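Local coordinates for MucR Phosphodiesterase (Pseudomonas aeruginosa, PDB 5M1T), which is an EAL-domain protein with a TIM-barrel-like fold whose pocket holds magnesium ions and the ligand C2E, at residues R44-H49 with V94-W99; V64-R69 with W119-N124; S151-E156 with M179-S184. One frame throughout, in Å; residues are numbered along the deposited sequence.

Overall arrangement
Strand 46-55 opens the barrel sheet and is followed by its antiparallel neighbour, strand 61-72. Contact 1 is made when the chain comes round as helix 93-113 and covers the start of strand 46-55. That same helix leads into strand 120-124, which pairs in parallel with strand 61-72 in contact 2 and closes a beta-alpha-beta crossover. The segments of contacts 1 and 2 therefore alternate along the chain, and the loops cross. Contact 3 follows in series: after strand 153-158 the chain leaves the sheet, passes through helices 159-164 and 166-178, and returns beside it as strand 182-188. Strands 120-124 and 153-158 are neighbours, so contacts 2 and 3 share the sheet and one magnesium ion.

Contact 1: R44-H49 with V94-W99; sequences RQLVLH and VQIGEW
Trp99 and Ile96 project from helix 93-113 onto Leu46 and Leu48, covering the start of the first strand of the EAL barrel. The two short axes pass 10.5 Å apart at 52°, a helix-on-sheet packing bridged by side chains, without a hydrogen bond between the segments. Among the apolar contacts, the CD1 methyl of Leu46 sits equally close to both branches of Ile96, 4.0 Å from CG1 and from CG2, with the two side chains nearly perpendicular. Leu48 and the indole slide past each other in opposite directions, bringing Leu48 CG to 4.2 Å from Trp99 CZ3. Leu48 also packs on Val100 and Ala104 further along the helix, while Ile96 reaches Leu68 of the next strand.

The remaining contacts set the indole against strand backbone. With CG of Trp99 opposite its own N (chi1 178°), the ring extends from the helix and its six-membered end arrives at the strand. Val47 CA approaches obliquely at 3.7 Å from Trp99 CH2, whereas Leu48 N lies at the ring edge, 4.0 Å from that carbon. Closest of all is the carbonyl of Leu46, whose O stands 3.1 Å from Trp99 CH2.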
loop_
_atom_site.group_PDB
_atom_site.type_symbol
_atom_site.label_atom_id
_atom_site.label_comp_id
_atom_site.label_asym_id
_atom_site.label_seq_id
_atom_site.Cartn_x
_atom_site.Cartn_y
_atom_site.Cartn_z
ATOM N N ARG A 44 9.571 15.604 20.771
ATOM C CA ARG A 44 8.607 14.872 21.639
ATOM C C ARG A 44 7.290 15.610 21.803
ATOM O O ARG A 44 6.675 15.622 22.860
ATOM C CB ARG A 44 9.156 14.538 23.028
ATOM C CG ARG A 44 10.579 14.016 23.079
ATOM C CD ARG A 44 10.808 12.723 22.321
ATOM N NE ARG A 44 11.890 11.990 22.982
ATOM C CZ ARG A 44 12.210 10.714 22.754
ATOM N NH1 ARG A 44 11.548 9.981 21.847
ATOM N NH2 ARG A 44 13.218 10.175 23.435
ATOM N N GLN A 45 6.851 16.248 20.737
ATOM C CA GLN A 45 5.644 17.008 20.798
ATOM C C GLN A 45 4.423 16.143 20.473
ATOM O O GLN A 45 3.292 16.571 20.727
ATOM C CB GLN A 45 5.777 18.198 19.857
ATOM C CG GLN A 45 6.827 19.206 20.325
ATOM C CD GLN A 45 7.031 20.295 19.305
ATOM O OE1 GLN A 45 6.559 20.179 18.178
ATOM N NE2 GLN A 45 7.730 21.340 19.679
ATOM N N LEU A 46 4.653 14.939 19.925
ATOM C CA LEU A 46 3.558 14.028 19.577
ATOM C C LEU A 46 3.222 13.076 20.709
ATOM O O LEU A 46 4.100 12.418 21.268
ATOM C CB LEU A 46 3.834 13.255 18.278
ATOM C CG LEU A 46 3.952 14.065 16.991
ATOM C CD1 LEU A 46 4.006 13.159 15.753
ATOM C CD2 LEU A 46 2.826 15.074 16.860
ATOM N N VAL A 47 1.927 13.001 21.038
ATOM C CA VAL A 47 1.440 12.162 22.133
ATOM C C VAL A 47 0.200 11.383 21.719
ATOM O O VAL A 47 -0.551 11.830 20.850
ATOM C CB VAL A 47 1.100 13.020 23.371
ATOM C CG1 VAL A 47 2.330 13.745 23.855
ATOM C CG2 VAL A 47 0.001 14.032 23.065
ATOM N N LEU A 48 -0.044 10.236 22.342
ATOM C CA LEU A 48 -1.294 9.514 22.120
ATOM C C LEU A 48 -2.309 9.790 23.198
ATOM O O LEU A 48 -2.003 9.738 24.396
ATOM C CB LEU A 48 -1.078 8.015 22.052
ATOM C CG LEU A 48 -0.433 7.477 20.807
ATOM C CD1 LEU A 48 -0.433 5.951 20.864
ATOM C CD2 LEU A 48 -1.190 7.945 19.581
ATOM N N HIS A 49 -3.532 10.077 22.759
ATOM C CA HIS A 49 -4.676 10.024 23.650
ATOM C C HIS A 49 -5.468 8.768 23.298
ATOM O O HIS A 49 -5.346 8.219 22.202
ATOM C CB HIS A 49 -5.503 11.285 23.516
ATOM C CG HIS A 49 -4.858 12.479 24.148
ATOM N ND1 HIS A 49 -5.550 13.629 24.469
ATOM C CD2 HIS A 49 -3.579 12.692 24.538
ATOM C CE1 HIS A 49 -4.719 14.511 24.993
ATOM N NE2 HIS A 49 -3.518 13.963 25.055
ATOM N N VAL A 94 4.485 7.978 7.572
ATOM C CA VAL A 94 5.089 6.671 7.750
ATOM C C VAL A 94 5.788 6.548 9.136
ATOM O O VAL A 94 5.539 5.613 9.884
ATOM C CB VAL A 94 6.089 6.358 6.634
ATOM C CG1 VAL A 94 6.926 5.130 7.008
ATOM C CG2 VAL A 94 5.374 6.165 5.293
ATOM N N GLN A 95 6.652 7.501 9.471
ATOM C CA GLN A 95 7.422 7.370 10.688
ATOM C C GLN A 95 6.584 7.829 11.869
ATOM O O GLN A 95 6.744 7.328 12.975
ATOM C CB GLN A 95 8.774 8.095 10.585
ATOM C CG GLN A 95 9.827 7.284 9.819
ATOM C CD GLN A 95 10.222 5.992 10.509
ATOM O OE1 GLN A 95 10.071 5.840 11.717
ATOM N NE2 GLN A 95 10.744 5.055 9.743
ATOM N N ILE A 96 5.648 8.731 11.628
ATOM C CA ILE A 96 4.676 9.093 12.661
ATOM C C ILE A 96 3.872 7.854 13.038
ATOM O O ILE A 96 3.620 7.599 14.202
ATOM C CB ILE A 96 3.771 10.246 12.193
ATOM C CG1 ILE A 96 4.604 11.538 12.120
ATOM C CG2 ILE A 96 2.600 10.421 13.148
ATOM C CD1 ILE A 96 3.858 12.732 11.545
ATOM N N GLY A 97 3.519 7.060 12.044
ATOM C CA GLY A 97 2.789 5.826 12.264
ATOM C C GLY A 97 3.598 4.743 12.950
ATOM O O GLY A 97 3.075 4.028 13.795
ATOM N N GLU A 98 4.867 4.609 12.595
ATOM C CA GLU A 98 5.769 3.731 13.359
ATOM C C GLU A 98 5.766 4.093 14.821
ATOM O O GLU A 98 5.724 3.229 15.660
ATOM C CB GLU A 98 7.213 3.839 12.844
ATOM C CG GLU A 98 7.431 3.262 11.463
ATOM C CD GLU A 98 7.179 1.776 11.398
ATOM O OE1 GLU A 98 6.719 1.356 10.340
ATOM O OE2 GLU A 98 7.408 1.022 12.384
ATOM N N TRP A 99 5.834 5.383 15.123
ATOM C CA TRP A 99 5.882 5.837 16.502
ATOM C C TRP A 99 4.539 5.565 17.199
ATOM O O TRP A 99 4.489 5.075 18.317
ATOM C CB TRP A 99 6.257 7.314 16.600
ATOM C CG TRP A 99 6.247 7.727 18.016
ATOM C CD1 TRP A 99 7.238 7.548 18.909
ATOM C CD2 TRP A 99 5.149 8.293 18.733
ATOM N NE1 TRP A 99 6.848 7.991 20.138
ATOM C CE2 TRP A 99 5.575 8.472 20.058
ATOM C CE3 TRP A 99 3.863 8.694 18.375
ATOM C CZ2 TRP A 99 4.754 9.021 21.044
ATOM C CZ3 TRP A 99 3.044 9.237 19.338
ATOM C CH2 TRP A 99 3.487 9.388 20.667
#

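Contact 2: V64-R69 with W119-N124; sequences VEALLR and WNIAVN. With MG (magnesium ion), chain D; C2E (9,9'-[(2R,3R,3aS,5S,7aR,9R,10R,10aS,12S,14aR)-3,5,10,12-tetrahydroxy-5,12-dioxidooctahydro-2H,7H-difuro[3,2-d:3',2'-j][1,3,7,9,2,8]tetraoxadiphosphacyclododecine-2,9-diyl]bis(2-amino-1,9-dihydro-6H-purin-6-one)), chain C.
Glu65 and Asn124 are joined twice, by a direct hydrogen bond and through one magnesium ion, at the mouth of the TIM-barrel-like EAL fold. Glu65 OE2 and Asn124 OD1 each bind the ion at 2.2 Å, while Asn124 ND2 donates to the same Glu65 OE2 over 2.8 Å. This bond uses the anti lone pair of the carboxylate oxygen and lies close to the amide plane, so the amide is fixed in rotation with OD1 presented to the metal; the carboxylate and amide planes are 49° apart. Glu65 reaches the site fully extended, with CG trans to N (chi1 -178°). Its other oxygen, OE1, is held by a salt bridge to Lys207 and a hydrogen bond from Gln263. C2E O2P, water 2, Glu156 and Asp186 complete the magnesium shell.

Behind the site, strands 61-72 and 120-124 run parallel. Val64 N binds Asn120 O, Val64 O receives Ala122 N, and Ala66 N binds Ala122 O at 2.9 Å. Water 1 continues the pairing, donating a hydrogen bond to Ala66 O and accepting one from Asn124 N (2.9 Å). Glu65 and Ala122 share the face toward the metal. On the reverse face, Val64 CG2 meets Ile121 CD1 at 3.9 Å, in a layer covered by Trp111 and Met108 of helix 93-113.

Strand 61-72 also grips C2E further on. Both terminal nitrogens of Arg69 point in the guanidinium plane at O21, and NH1 additionally bonds Leu68 O, which steadies the group. Leu68 N donates almost straight to C2E N71, at 3.1 Å and 177°.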
loop_
_atom_site.group_PDB
_atom_site.type_symbol
_atom_site.label_atom_id
_atom_site.label_comp_id
_atom_site.label_asym_id
_atom_site.label_seq_id
_atom_site.Cartn_x
_atom_site.Cartn_y
_atom_site.Cartn_z
ATOM N N VAL A 64 -9.556 0.660 23.924
ATOM C CA VAL A 64 -9.476 2.045 23.544
ATOM C C VAL A 64 -9.125 2.211 22.069
ATOM O O VAL A 64 -8.573 1.303 21.457
ATOM C CB VAL A 64 -8.423 2.818 24.382
ATOM C CG1 VAL A 64 -8.819 2.822 25.847
ATOM C CG2 VAL A 64 -7.029 2.241 24.222
ATOM N N GLU A 65 -9.440 3.377 21.513
ATOM C CA GLU A 65 -8.859 3.792 20.252
ATOM C C GLU A 65 -7.714 4.775 20.530
ATOM O O GLU A 65 -7.902 5.747 21.246
ATOM C CB GLU A 65 -9.916 4.452 19.346
ATOM C CG GLU A 65 -9.362 4.847 17.998
ATOM C CD GLU A 65 -10.412 5.414 17.021
ATOM O OE1 GLU A 65 -11.601 5.547 17.402
ATOM O OE2 GLU A 65 -10.035 5.713 15.869
ATOM N N ALA A 66 -6.552 4.524 19.953
ATOM C CA ALA A 66 -5.449 5.451 20.024
ATOM C C ALA A 66 -5.662 6.587 19.043
ATOM O O ALA A 66 -5.965 6.344 17.871
ATOM C CB ALA A 66 -4.117 4.735 19.701
ATOM N N LEU A 67 -5.492 7.811 19.530
ATOM C CA LEU A 67 -5.737 9.022 18.771
ATOM C C LEU A 67 -4.568 10.034 18.948
ATOM O O LEU A 67 -4.226 10.460 20.056
ATOM C CB LEU A 67 -7.064 9.661 19.221
ATOM C CG LEU A 67 -8.344 8.889 18.882
ATOM C CD1 LEU A 67 -9.587 9.466 19.591
ATOM C CD2 LEU A 67 -8.553 8.856 17.364
ATOM N N LEU A 68 -3.965 10.415 17.832
ATOM C CA LEU A 68 -2.774 11.215 17.857
ATOM C C LEU A 68 -3.116 12.664 18.176
ATOM O O LEU A 68 -4.127 13.200 17.698
ATOM C CB LEU A 68 -2.066 11.112 16.509
ATOM C CG LEU A 68 -0.680 11.771 16.339
ATOM C CD1 LEU A 68 0.336 11.110 17.235
ATOM C CD2 LEU A 68 -0.240 11.708 14.875
ATOM N N ARG A 69 -2.283 13.287 19.008
ATOM C CA ARG A 69 -2.377 14.712 19.288
ATOM C C ARG A 69 -0.985 15.361 19.141
ATOM O O ARG A 69 0.057 14.694 19.269
ATOM C CB ARG A 69 -2.901 14.921 20.683
ATOM C CG ARG A 69 -4.288 14.321 20.919
ATOM C CD ARG A 69 -5.375 15.295 20.487
ATOM N NE ARG A 69 -6.732 14.742 20.595
ATOM C CZ ARG A 69 -7.309 13.892 19.739
ATOM N NH1 ARG A 69 -6.659 13.420 18.697
ATOM N NH2 ARG A 69 -8.550 13.493 19.940
ATOM N N TRP A 119 -8.962 -5.729 27.575
ATOM C CA TRP A 119 -8.806 -4.546 26.725
ATOM C C TRP A 119 -8.004 -4.849 25.478
ATOM O O TRP A 119 -7.060 -5.596 25.501
ATOM C CB TRP A 119 -8.100 -3.409 27.442
ATOM C CG TRP A 119 -8.858 -2.799 28.562
ATOM C CD1 TRP A 119 -10.058 -3.185 29.034
ATOM C CD2 TRP A 119 -8.420 -1.724 29.406
ATOM N NE1 TRP A 119 -10.421 -2.412 30.091
ATOM C CE2 TRP A 119 -9.433 -1.503 30.343
ATOM C CE3 TRP A 119 -7.250 -0.952 29.471
ATOM C CZ2 TRP A 119 -9.342 -0.535 31.327
ATOM C CZ3 TRP A 119 -7.150 0.024 30.439
ATOM C CH2 TRP A 119 -8.198 0.220 31.367
ATOM N N ASN A 120 -8.435 -4.244 24.387
ATOM C CA ASN A 120 -7.685 -4.180 23.157
ATOM C C ASN A 120 -7.345 -2.738 22.794
ATOM O O ASN A 120 -7.916 -1.796 23.341
ATOM C CB ASN A 120 -8.509 -4.815 22.045
ATOM C CG ASN A 120 -8.743 -6.283 22.287
ATOM O OD1 ASN A 120 -7.870 -7.000 22.852
ATOM N ND2 ASN A 120 -9.933 -6.765 21.885
ATOM N N ILE A 121 -6.401 -2.556 21.872
ATOM C CA ILE A 121 -6.110 -1.219 21.422
ATOM C C ILE A 121 -6.255 -1.121 19.913
ATOM O O ILE A 121 -5.747 -1.955 19.164
ATOM C CB ILE A 121 -4.733 -0.693 21.871
ATOM C CG1 ILE A 121 -4.581 0.792 21.472
ATOM C CG2 ILE A 121 -3.593 -1.483 21.239
ATOM C CD1 ILE A 121 -3.689 1.549 22.421
ATOM N N ALA A 122 -6.937 -0.072 19.486
ATOM C CA ALA A 122 -7.196 0.155 18.074
ATOM C C ALA A 122 -6.340 1.301 17.527
ATOM O O ALA A 122 -6.293 2.378 18.091
ATOM C CB ALA A 122 -8.667 0.477 17.886
ATOM N N VAL A 123 -5.654 1.049 16.426
ATOM C CA VAL A 123 -4.766 2.047 15.807
ATOM C C VAL A 123 -5.247 2.347 14.385
ATOM O O VAL A 123 -5.556 1.437 13.621
ATOM C CB VAL A 123 -3.308 1.538 15.747
ATOM C CG1 VAL A 123 -2.427 2.470 14.913
ATOM C CG2 VAL A 123 -2.760 1.373 17.162
ATOM N N ASN A 124 -5.308 3.607 14.029
ATOM C CA ASN A 124 -5.778 3.978 12.706
ATOM C C ASN A 124 -4.716 3.848 11.641
ATOM O O ASN A 124 -3.549 4.188 11.886
ATOM C CB ASN A 124 -6.285 5.406 12.737
ATOM C CG ASN A 124 -7.575 5.531 13.527
ATOM O OD1 ASN A 124 -8.625 5.080 13.077
ATOM N ND2 ASN A 124 -7.500 6.094 14.709
HETATM MG MG MG D . -10.725 5.288 13.828
HETATM P P1 C2E C . -11.516 8.573 13.555
HETATM O O2P C2E C . -10.750 7.306 13.291
HETATM O O1P C2E C . -12.961 8.561 13.101
HETATM O "O5'" C2E C . -11.438 8.850 15.124
HETATM C "C5'" C2E C . -12.574 9.278 15.842
HETATM C "C4'" C2E C . -12.635 10.786 15.917
HETATM O "O4'" C2E C . -13.905 11.158 16.485
HETATM C "C3'" C2E C . -11.572 11.368 16.833
HETATM O "O3'" C2E C . -11.199 12.655 16.342
HETATM C "C2'" C2E C . -12.283 11.537 18.158
HETATM O "O2'" C2E C . -11.710 12.555 18.980
HETATM C "C1'" C2E C . -13.661 11.942 17.654
HETATM N N9 C2E C . -14.740 11.703 18.612
HETATM C C8 C2E C . -14.903 10.625 19.397
HETATM N N7 C2E C . -16.023 10.758 20.140
HETATM C C5 C2E C . -16.590 11.929 19.816
HETATM C C6 C2E C . -17.786 12.672 20.225
HETATM O O6 C2E C . -18.562 12.187 21.079
HETATM N N1 C2E C . -18.002 13.862 19.642
HETATM C C2 C2E C . -17.163 14.383 18.718
HETATM N N2 C2E C . -17.431 15.591 18.170
HETATM N N3 C2E C . -16.057 13.748 18.292
HETATM C C4 C2E C . -15.733 12.548 18.809
HETATM P P11 C2E C . -9.650 13.066 16.220
HETATM O O21 C2E C . -8.922 12.573 17.460
HETATM O O11 C2E C . -9.556 14.552 16.119
HETATM O O5A C2E C . -9.069 12.323 14.929
HETATM C C5A C2E C . -9.655 12.607 13.655
HETATM C C4A C2E C . -9.190 11.583 12.642
HETATM O O4A C2E C . -7.770 11.583 12.542
HETATM C C3A C2E C . -9.512 10.169 13.046
HETATM O O3A C2E C . -10.855 9.815 12.767
HETATM C C2A C2E C . -8.522 9.365 12.244
HETATM O O2A C2E C . -8.948 9.203 10.899
HETATM C C1A C2E C . -7.309 10.262 12.238
HETATM N N91 C2E C . -6.310 9.788 13.238
HETATM C C81 C2E C . -6.248 10.045 14.561
HETATM N N71 C2E C . -5.158 9.450 15.117
HETATM C C51 C2E C . -4.521 8.806 14.123
HETATM C C61 C2E C . -3.315 7.971 13.995
HETATM O O61 C2E C . -2.618 7.709 15.000
HETATM N N11 C2E C . -3.005 7.496 12.776
HETATM C C21 C2E C . -3.767 7.760 11.691
HETATM N N21 C2E C . -3.409 7.259 10.496
HETATM N N31 C2E C . -4.886 8.514 11.729
HETATM C C41 C2E C . -5.289 9.032 12.903
HETATM O O HOH W 1 -4.414 5.685 15.798
HETATM O O HOH W 2 -12.514 5.719 14.969
#

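Contact 3: S151-E156 with M179-S184; sequences SHLILE and MGVGIS. With MG (magnesium ion), chain D.
Glu156, whose CG rests 3.8 Å from Ser184 CB, binds magnesium through OE1 at 2.1 Å. Its chain is extended beyond CG, which carries the carboxylate clear of the strand pair to the ion, where water 2, Asp186, Glu65 and Asn124 are further ligands. OE2 forms a salt bridge with Lys207, so both oxygens are engaged and the group is restrained from turning. Ser184 OG is hydrogen-bonded to Glu205.

The backbones are joined by three hydrogen bonds. Leu155 provides two of them, giving its N to Gly182 O and receiving Ser184 N on its own O at 2.8 Å in an almost straight bond (178°); Gly182 N to Leu153 O is the third. Strands 153-158 and 182-188 thus pair in parallel, two adjacent staves of the EAL barrel linked by the helical connection 159-178. Helix 166-178 ends in a Schellman motif at Gly180, whose positive phi turns the chain into the second strand. Gly180 O then comes within 3.2 Å of Ser151 CA in a CA-H...O contact.

On the face away from the metal, Val181 CG1 packs against both Leu153 and Leu155, 3.7 Å from Leu155 CD1 and 3.5 Å from Leu153 O. Leu176 of helix 166-178 packs on Leu155 and Ile183. On the metal-side face, Ile154 CG2 touches Ser184 CB at 3.8 Å.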
loop_
_atom_site.group_PDB
_atom_site.type_symbol
_atom_site.label_atom_id
_atom_site.label_comp_id
_atom_site.label_asym_id
_atom_site.label_seq_id
_atom_site.Cartn_x
_atom_site.Cartn_y
_atom_site.Cartn_z
ATOM N N SER A 151 -3.937 -10.556 19.231
ATOM C CA SER A 151 -5.362 -10.376 19.460
ATOM C C SER A 151 -5.686 -9.113 20.271
ATOM O O SER A 151 -6.835 -8.692 20.292
ATOM C CB SER A 151 -5.974 -11.598 20.156
ATOM O OG SER A 151 -5.271 -11.912 21.364
ATOM N N HIS A 152 -4.686 -8.489 20.903
ATOM C CA HIS A 152 -4.935 -7.265 21.671
ATOM C C HIS A 152 -4.742 -5.973 20.871
ATOM O O HIS A 152 -4.876 -4.868 21.413
ATOM C CB HIS A 152 -4.086 -7.263 22.922
ATOM C CG HIS A 152 -4.567 -8.234 23.955
ATOM N ND1 HIS A 152 -5.832 -8.164 24.503
ATOM C CD2 HIS A 152 -3.974 -9.309 24.515
ATOM C CE1 HIS A 152 -5.999 -9.156 25.358
ATOM N NE2 HIS A 152 -4.886 -9.863 25.386
ATOM N N LEU A 153 -4.466 -6.120 19.578
ATOM C CA LEU A 153 -4.309 -5.008 18.674
ATOM C C LEU A 153 -5.421 -5.029 17.622
ATOM O O LEU A 153 -5.724 -6.072 17.047
ATOM C CB LEU A 153 -2.969 -5.085 17.981
ATOM C CG LEU A 153 -2.734 -4.036 16.889
ATOM C CD1 LEU A 153 -2.602 -2.632 17.465
ATOM C CD2 LEU A 153 -1.491 -4.402 16.111
ATOM N N ILE A 154 -6.010 -3.871 17.366
ATOM C CA ILE A 154 -7.038 -3.729 16.347
ATOM C C ILE A 154 -6.524 -2.695 15.370
ATOM O O ILE A 154 -5.987 -1.648 15.784
ATOM C CB ILE A 154 -8.389 -3.255 16.955
ATOM C CG1 ILE A 154 -9.072 -4.399 17.691
ATOM C CG2 ILE A 154 -9.324 -2.682 15.884
ATOM C CD1 ILE A 154 -10.253 -3.975 18.562
ATOM N N LEU A 155 -6.634 -2.981 14.077
ATOM C CA LEU A 155 -6.239 -2.034 13.078
ATOM C C LEU A 155 -7.497 -1.554 12.339
ATOM O O LEU A 155 -8.317 -2.380 11.860
ATOM C CB LEU A 155 -5.230 -2.653 12.146
ATOM C CG LEU A 155 -3.869 -2.937 12.789
ATOM C CD1 LEU A 155 -3.028 -3.792 11.875
ATOM C CD2 LEU A 155 -3.081 -1.677 13.139
ATOM N N GLU A 156 -7.653 -0.224 12.283
ATOM C CA GLU A 156 -8.798 0.409 11.630
ATOM C C GLU A 156 -8.448 1.007 10.241
ATOM O O GLU A 156 -7.608 1.887 10.135
ATOM C CB GLU A 156 -9.366 1.510 12.536
ATOM C CG GLU A 156 -9.847 1.025 13.909
ATOM C CD GLU A 156 -10.612 2.079 14.714
ATOM O OE1 GLU A 156 -10.844 3.204 14.186
ATOM O OE2 GLU A 156 -10.985 1.764 15.884
ATOM N N MET A 179 -2.242 -13.515 11.422
ATOM C CA MET A 179 -1.333 -13.224 12.547
ATOM C C MET A 179 -2.090 -13.087 13.856
ATOM O O MET A 179 -1.498 -13.107 14.918
ATOM C CB MET A 179 -0.611 -11.906 12.335
ATOM C CG MET A 179 0.359 -11.860 11.180
ATOM S SD MET A 179 0.906 -10.154 10.969
ATOM C CE MET A 179 1.466 -9.761 12.623
ATOM N N GLY A 180 -3.403 -12.907 13.776
ATOM C CA GLY A 180 -4.230 -12.791 14.977
ATOM C C GLY A 180 -4.658 -11.376 15.306
ATOM O O GLY A 180 -5.250 -11.146 16.325
ATOM N N VAL A 181 -4.345 -10.428 14.445
ATOM C CA VAL A 181 -4.722 -9.025 14.652
ATOM C C VAL A 181 -6.194 -8.779 14.290
ATOM O O VAL A 181 -6.702 -9.297 13.293
ATOM C CB VAL A 181 -3.840 -8.095 13.782
ATOM C CG1 VAL A 181 -4.311 -6.663 13.908
ATOM C CG2 VAL A 181 -2.371 -8.209 14.181
ATOM N N GLY A 182 -6.885 -7.981 15.101
ATOM C CA GLY A 182 -8.284 -7.648 14.808
ATOM C C GLY A 182 -8.347 -6.592 13.701
ATOM O O GLY A 182 -7.511 -5.686 13.671
ATOM N N ILE A 183 -9.343 -6.697 12.820
ATOM C CA ILE A 183 -9.516 -5.737 11.725
ATOM C C ILE A 183 -10.874 -5.029 11.819
ATOM O O ILE A 183 -11.914 -5.673 11.810
ATOM C CB ILE A 183 -9.443 -6.419 10.342
ATOM C CG1 ILE A 183 -8.140 -7.188 10.171
ATOM C CG2 ILE A 183 -9.682 -5.409 9.227
ATOM C CD1 ILE A 183 -6.936 -6.287 10.141
ATOM N N SER A 184 -10.837 -3.702 11.894
ATOM C CA SER A 184 -12.036 -2.880 11.967
ATOM C C SER A 184 -12.175 -2.007 10.715
ATOM O O SER A 184 -11.182 -1.437 10.218
ATOM C CB SER A 184 -11.963 -2.009 13.228
ATOM O OG SER A 184 -13.099 -1.156 13.329
HETATM MG MG MG D . -10.725 5.288 13.828
HETATM O O HOH W 2 -12.514 5.719 14.969
#